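Local coordinates for DNA translocase coupling protein (Clostridium perfringens, PDB 6O1W) that probably binds DNA and ATP as the FtsK/SpoIIIE-family coupling ATPase thought to drive DNA transfer during conjugation of plasmid pCW3, at residues Ile42-Trp56 against Ile74-Met88. Residues are numbered along the deposited sequence; the frame is centred on the assembly and turned at random.
Sequences IDEITFESMIPIETW and IEQGASKRIVIIKSM. With BGC (beta-D-glucopyranose), chain D.
V83 packs against one face of the W56 indole, while strand 82-88 pairs with strand 43-48 at the centre of a four-stranded antiparallel sheet. The sheet belongs to the N-terminal part of the chain, away from the P-loop. D43, I45 and F47 form hydrogen-bonded pairs with S87, I85 and V83, each closed by two backbone bonds.

The packed face carries I45, F47, V83 and I85, with helix 53-56 folded over one end. V83 CG2 makes a CH-pi contact 3.5 Å from the centroid of the W56 six-membered ring. I85 CD1 meets the edge of the F47 ring at CE2 (3.7 Å). F16 and Y12 meet F47 edge-to-face. The OG of S87 is buried here without a polar partner; I45 CD1 lies 3.3 Å from it.

On the other face E44, T46, E48, I82 and I84 are only partly buried. E44 OE2 accepts a hydrogen bond from O1 of the glucose (2.8 Å). At the turn end, M50 CG lies over one face of the R81 guanidinium. E48 CG is anti to the backbone N (chi1 -167°), and the extended chain carries OE2 to R81 NE, a 3.2 Å salt bridge on the anti side, 23° out of the carboxylate plane.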
loop_
_atom_site.group_PDB
_atom_site.type_symbol
_atom_site.label_atom_id
_atom_site.label_comp_id
_atom_site.label_asym_id
_atom_site.label_seq_id
_atom_site.Cartn_x
_atom_site.Cartn_y
_atom_site.Cartn_z
ATOM N N ILE A 42 14.896 -6.100 -6.111
ATOM C CA ILE A 42 15.879 -5.018 -6.192
ATOM C C ILE A 42 17.172 -5.637 -5.659
ATOM O O ILE A 42 17.151 -6.234 -4.574
ATOM C CB ILE A 42 15.477 -3.760 -5.366
ATOM C CG1 ILE A 42 14.154 -3.150 -5.865
ATOM C CG2 ILE A 42 16.611 -2.704 -5.384
ATOM C CD1 ILE A 42 13.454 -2.189 -4.795
ATOM N N ASP A 43 18.271 -5.485 -6.426
ATOM C CA ASP A 43 19.609 -6.000 -6.144
ATOM C C ASP A 43 20.564 -4.909 -5.691
ATOM O O ASP A 43 20.437 -3.772 -6.107
ATOM C CB ASP A 43 20.201 -6.675 -7.410
ATOM C CG ASP A 43 19.311 -7.740 -8.044
ATOM O OD1 ASP A 43 19.044 -8.761 -7.385
ATOM O OD2 ASP A 43 18.884 -7.548 -9.198
ATOM N N GLU A 44 21.544 -5.273 -4.879
ATOM C CA GLU A 44 22.614 -4.404 -4.417
ATOM C C GLU A 44 23.904 -5.044 -4.944
ATOM O O GLU A 44 24.261 -6.164 -4.539
ATOM C CB GLU A 44 22.611 -4.289 -2.883
ATOM C CG GLU A 44 23.605 -3.277 -2.343
ATOM C CD GLU A 44 23.957 -3.481 -0.879
ATOM O OE1 GLU A 44 24.688 -4.452 -0.571
ATOM O OE2 GLU A 44 23.509 -2.668 -0.039
ATOM N N ILE A 45 24.525 -4.386 -5.942
ATOM C CA ILE A 45 25.741 -4.883 -6.564
ATOM C C ILE A 45 26.885 -3.991 -6.147
ATOM O O ILE A 45 26.847 -2.782 -6.383
ATOM C CB ILE A 45 25.648 -5.045 -8.099
ATOM C CG1 ILE A 45 24.249 -5.539 -8.558
ATOM C CG2 ILE A 45 26.749 -5.982 -8.592
ATOM C CD1 ILE A 45 23.970 -5.269 -10.094
ATOM N N THR A 46 27.893 -4.588 -5.500
ATOM C CA THR A 46 29.037 -3.845 -5.002
ATOM C C THR A 46 30.245 -4.186 -5.827
ATOM O O THR A 46 30.590 -5.359 -5.967
ATOM C CB THR A 46 29.231 -4.133 -3.500
ATOM O OG1 THR A 46 27.995 -3.903 -2.841
ATOM C CG2 THR A 46 30.315 -3.283 -2.876
ATOM N N PHE A 47 30.914 -3.145 -6.347
ATOM C CA PHE A 47 32.122 -3.275 -7.154
ATOM C C PHE A 47 33.277 -2.519 -6.551
ATOM O O PHE A 47 33.108 -1.421 -6.008
ATOM C CB PHE A 47 31.888 -2.761 -8.592
ATOM C CG PHE A 47 31.008 -3.633 -9.461
ATOM C CD1 PHE A 47 31.494 -4.828 -10.001
ATOM C CD2 PHE A 47 29.727 -3.234 -9.799
ATOM C CE1 PHE A 47 30.698 -5.612 -10.835
ATOM C CE2 PHE A 47 28.932 -4.015 -10.642
ATOM C CZ PHE A 47 29.414 -5.206 -11.135
ATOM N N GLU A 48 34.470 -3.082 -6.723
ATOM C CA GLU A 48 35.699 -2.442 -6.339
ATOM C C GLU A 48 36.505 -2.129 -7.592
ATOM O O GLU A 48 36.750 -3.023 -8.416
ATOM C CB GLU A 48 36.509 -3.293 -5.375
ATOM C CG GLU A 48 37.622 -2.477 -4.738
ATOM C CD GLU A 48 38.650 -3.263 -3.953
ATOM O OE1 GLU A 48 38.471 -4.491 -3.784
ATOM O OE2 GLU A 48 39.643 -2.643 -3.508
ATOM N N SER A 49 36.934 -0.861 -7.726
ATOM C CA SER A 49 37.742 -0.384 -8.869
ATOM C C SER A 49 38.347 1.000 -8.594
ATOM O O SER A 49 37.957 1.667 -7.646
ATOM C CB SER A 49 36.883 -0.300 -10.141
ATOM O OG SER A 49 35.984 0.784 -10.040
HETATM N N MSE A 50 39.218 1.450 -9.472
HETATM C CA MSE A 50 39.822 2.768 -9.390
HETATM C C MSE A 50 39.086 3.768 -10.294
HETATM O O MSE A 50 39.580 4.883 -10.475
HETATM C CB MSE A 50 41.308 2.687 -9.774
HETATM C CG MSE A 50 42.182 2.091 -8.685
HETATM SE SE MSE A 50 44.051 2.259 -9.198
HETATM C CE MSE A 50 44.281 4.236 -8.990
ATOM N N ILE A 51 37.909 3.395 -10.850
ATOM C CA ILE A 51 37.148 4.279 -11.741
ATOM C C ILE A 51 36.295 5.235 -10.898
ATOM O O ILE A 51 35.500 4.772 -10.072
ATOM C CB ILE A 51 36.326 3.494 -12.804
ATOM C CG1 ILE A 51 37.233 2.535 -13.610
ATOM C CG2 ILE A 51 35.574 4.450 -13.731
ATOM C CD1 ILE A 51 36.526 1.407 -14.280
ATOM N N PRO A 52 36.442 6.570 -11.097
ATOM C CA PRO A 52 35.652 7.517 -10.289
ATOM C C PRO A 52 34.131 7.371 -10.477
ATOM O O PRO A 52 33.663 6.960 -11.550
ATOM C CB PRO A 52 36.183 8.904 -10.714
ATOM C CG PRO A 52 36.955 8.691 -11.976
ATOM C CD PRO A 52 37.361 7.261 -12.038
ATOM N N ILE A 53 33.370 7.657 -9.416
ATOM C CA ILE A 53 31.909 7.566 -9.381
ATOM C C ILE A 53 31.229 8.342 -10.542
ATOM O O ILE A 53 30.247 7.860 -11.094
ATOM C CB ILE A 53 31.353 7.980 -7.981
ATOM C CG1 ILE A 53 29.865 7.645 -7.810
ATOM C CG2 ILE A 53 31.608 9.468 -7.676
ATOM C CD1 ILE A 53 29.536 6.283 -7.547
ATOM N N GLU A 54 31.774 9.524 -10.905
ATOM C CA GLU A 54 31.262 10.373 -11.981
ATOM C C GLU A 54 31.423 9.688 -13.342
ATOM O O GLU A 54 30.543 9.834 -14.190
ATOM C CB GLU A 54 31.836 11.809 -11.946
ATOM C CG GLU A 54 33.246 11.944 -11.383
ATOM C CD GLU A 54 33.371 11.957 -9.870
ATOM O OE1 GLU A 54 32.768 12.841 -9.219
ATOM O OE2 GLU A 54 34.080 11.076 -9.335
ATOM N N THR A 55 32.480 8.872 -13.508
ATOM C CA THR A 55 32.648 8.068 -14.718
ATOM C C THR A 55 31.600 6.906 -14.751
ATOM O O THR A 55 30.936 6.737 -15.770
ATOM C CB THR A 55 34.088 7.634 -14.902
ATOM O OG1 THR A 55 34.873 8.820 -15.010
ATOM C CG2 THR A 55 34.283 6.783 -16.176
ATOM N N TRP A 56 31.375 6.196 -13.609
ATOM C CA TRP A 56 30.333 5.163 -13.518
ATOM C C TRP A 56 28.985 5.796 -13.887
ATOM O O TRP A 56 28.186 5.168 -14.590
ATOM C CB TRP A 56 30.213 4.586 -12.079
ATOM C CG TRP A 56 31.273 3.585 -11.704
ATOM C CD1 TRP A 56 32.521 3.850 -11.225
ATOM C CD2 TRP A 56 31.151 2.152 -11.737
ATOM N NE1 TRP A 56 33.179 2.673 -10.930
ATOM C CE2 TRP A 56 32.374 1.616 -11.259
ATOM C CE3 TRP A 56 30.152 1.266 -12.190
ATOM C CZ2 TRP A 56 32.604 0.238 -11.170
ATOM C CZ3 TRP A 56 30.389 -0.098 -12.127
ATOM C CH2 TRP A 56 31.605 -0.603 -11.623
ATOM N N ILE A 74 23.488 4.756 -8.227
ATOM C CA ILE A 74 24.890 4.387 -8.042
ATOM C C ILE A 74 25.396 5.291 -6.932
ATOM O O ILE A 74 25.196 6.501 -7.000
ATOM C CB ILE A 74 25.786 4.419 -9.312
ATOM C CG1 ILE A 74 25.151 3.610 -10.463
ATOM C CG2 ILE A 74 27.184 3.877 -8.989
ATOM C CD1 ILE A 74 26.135 3.169 -11.684
ATOM N N GLU A 75 25.977 4.711 -5.884
ATOM C CA GLU A 75 26.552 5.482 -4.773
ATOM C C GLU A 75 27.965 5.027 -4.431
ATOM O O GLU A 75 28.300 3.855 -4.611
ATOM C CB GLU A 75 25.636 5.470 -3.526
ATOM C CG GLU A 75 25.550 4.144 -2.782
ATOM C CD GLU A 75 24.647 4.115 -1.560
ATOM O OE1 GLU A 75 23.500 3.621 -1.679
ATOM O OE2 GLU A 75 25.092 4.567 -0.480
ATOM N N GLN A 76 28.783 5.948 -3.911
ATOM C CA GLN A 76 30.122 5.638 -3.436
ATOM C C GLN A 76 29.951 4.913 -2.091
ATOM O O GLN A 76 29.088 5.294 -1.299
ATOM C CB GLN A 76 30.939 6.931 -3.249
ATOM C CG GLN A 76 32.455 6.700 -3.172
ATOM C CD GLN A 76 33.101 6.662 -4.535
ATOM O OE1 GLN A 76 33.358 5.596 -5.108
ATOM N NE2 GLN A 76 33.393 7.824 -5.082
ATOM N N GLY A 77 30.719 3.850 -1.879
ATOM C CA GLY A 77 30.694 3.076 -0.642
ATOM C C GLY A 77 31.636 3.659 0.395
ATOM O O GLY A 77 31.852 4.880 0.411
ATOM N N ALA A 78 32.231 2.786 1.258
ATOM C CA ALA A 78 33.171 3.194 2.319
ATOM C C ALA A 78 34.304 4.066 1.786
ATOM O O ALA A 78 34.543 5.146 2.330
ATOM C CB ALA A 78 33.748 1.974 3.020
ATOM N N SER A 79 34.966 3.619 0.698
ATOM C CA SER A 79 36.074 4.347 0.075
ATOM C C SER A 79 35.726 4.833 -1.327
ATOM O O SER A 79 34.643 4.540 -1.840
ATOM C CB SER A 79 37.318 3.464 0.011
ATOM O OG SER A 79 37.289 2.588 -1.103
ATOM N N LYS A 80 36.676 5.534 -1.964
ATOM C CA LYS A 80 36.511 5.998 -3.329
ATOM C C LYS A 80 36.792 4.840 -4.324
ATOM O O LYS A 80 36.642 5.018 -5.533
ATOM C CB LYS A 80 37.353 7.265 -3.592
ATOM C CG LYS A 80 36.591 8.582 -3.340
ATOM C CD LYS A 80 36.270 8.848 -1.844
ATOM C CE LYS A 80 35.011 9.657 -1.641
ATOM N NZ LYS A 80 34.452 9.471 -0.277
ATOM N N ARG A 81 37.145 3.641 -3.795
ATOM C CA ARG A 81 37.363 2.415 -4.568
ATOM C C ARG A 81 36.083 1.555 -4.647
ATOM O O ARG A 81 36.060 0.581 -5.390
ATOM C CB ARG A 81 38.472 1.565 -3.942
ATOM C CG ARG A 81 39.881 2.033 -4.246
ATOM C CD ARG A 81 40.882 1.020 -3.718
ATOM N NE ARG A 81 41.120 -0.056 -4.682
ATOM C CZ ARG A 81 42.130 -0.072 -5.545
ATOM N NH1 ARG A 81 43.024 0.911 -5.552
ATOM N NH2 ARG A 81 42.263 -1.078 -6.397
ATOM N N ILE A 82 35.050 1.892 -3.869
ATOM C CA ILE A 82 33.815 1.110 -3.783
ATOM C C ILE A 82 32.611 1.833 -4.363
ATOM O O ILE A 82 32.308 2.958 -3.957
ATOM C CB ILE A 82 33.548 0.635 -2.303
ATOM C CG1 ILE A 82 34.736 -0.203 -1.704
ATOM C CG2 ILE A 82 32.203 -0.097 -2.132
ATOM C CD1 ILE A 82 34.974 -1.644 -2.258
ATOM N N VAL A 83 31.899 1.158 -5.281
ATOM C CA VAL A 83 30.629 1.655 -5.816
ATOM C C VAL A 83 29.551 0.642 -5.510
ATOM O O VAL A 83 29.809 -0.565 -5.492
ATOM C CB VAL A 83 30.605 2.133 -7.298
ATOM C CG1 VAL A 83 31.644 3.220 -7.544
ATOM C CG2 VAL A 83 30.766 0.974 -8.270
ATOM N N ILE A 84 28.371 1.134 -5.212
ATOM C CA ILE A 84 27.208 0.336 -4.848
ATOM C C ILE A 84 26.115 0.724 -5.815
ATOM O O ILE A 84 25.756 1.904 -5.888
ATOM C CB ILE A 84 26.779 0.610 -3.376
ATOM C CG1 ILE A 84 27.925 0.272 -2.378
ATOM C CG2 ILE A 84 25.455 -0.124 -3.047
ATOM C CD1 ILE A 84 27.731 0.712 -0.921
ATOM N N ILE A 85 25.602 -0.260 -6.561
ATOM C CA ILE A 85 24.555 -0.044 -7.550
ATOM C C ILE A 85 23.283 -0.693 -7.023
ATOM O O ILE A 85 23.326 -1.853 -6.586
ATOM C CB ILE A 85 24.962 -0.663 -8.917
ATOM C CG1 ILE A 85 26.332 -0.133 -9.412
ATOM C CG2 ILE A 85 23.853 -0.475 -9.996
ATOM C CD1 ILE A 85 26.918 -0.904 -10.585
ATOM N N LYS A 86 22.159 0.061 -7.049
ATOM C CA LYS A 86 20.845 -0.456 -6.730
ATOM C C LYS A 86 20.192 -0.656 -8.085
ATOM O O LYS A 86 20.173 0.265 -8.905
ATOM C CB LYS A 86 20.054 0.522 -5.824
ATOM C CG LYS A 86 20.655 0.755 -4.410
ATOM C CD LYS A 86 21.015 -0.523 -3.585
ATOM C CE LYS A 86 19.889 -1.525 -3.386
ATOM N NZ LYS A 86 18.701 -0.915 -2.761
ATOM N N SER A 87 19.796 -1.883 -8.394
ATOM C CA SER A 87 19.231 -2.174 -9.721
ATOM C C SER A 87 18.156 -3.236 -9.708
ATOM O O SER A 87 17.985 -3.912 -8.705
ATOM C CB SER A 87 20.332 -2.600 -10.696
ATOM O OG SER A 87 21.010 -3.758 -10.236
HETATM N N MSE A 88 17.494 -3.424 -10.852
HETATM C CA MSE A 88 16.491 -4.456 -11.091
HETATM C C MSE A 88 16.829 -5.092 -12.422
HETATM O O MSE A 88 17.109 -4.370 -13.379
HETATM C CB MSE A 88 15.075 -3.848 -11.154
HETATM C CG MSE A 88 14.523 -3.486 -9.782
HETATM SE SE MSE A 88 12.763 -2.641 -9.874
HETATM C CE MSE A 88 11.729 -4.131 -10.636
HETATM C C2 BGC D . 18.859 -2.535 1.145
HETATM C C3 BGC D . 18.003 -3.707 1.623
HETATM C C4 BGC D . 17.812 -4.731 0.508
HETATM C C5 BGC D . 19.161 -5.125 -0.090
HETATM C C6 BGC D . 19.044 -6.021 -1.302
HETATM C C1 BGC D . 20.155 -3.033 0.515
HETATM O O1 BGC D . 20.830 -1.944 -0.016
HETATM O O2 BGC D . 19.187 -1.665 2.222
HETATM O O3 BGC D . 16.730 -3.227 2.047
HETATM O O4 BGC D . 17.120 -5.885 0.983
HETATM O O5 BGC D . 19.855 -3.950 -0.531
HETATM O O6 BGC D . 18.466 -5.331 -2.406
HETATM O O HOH W 1 38.736 6.075 -7.983
HETATM O O HOH W 2 34.795 4.539 -7.470
#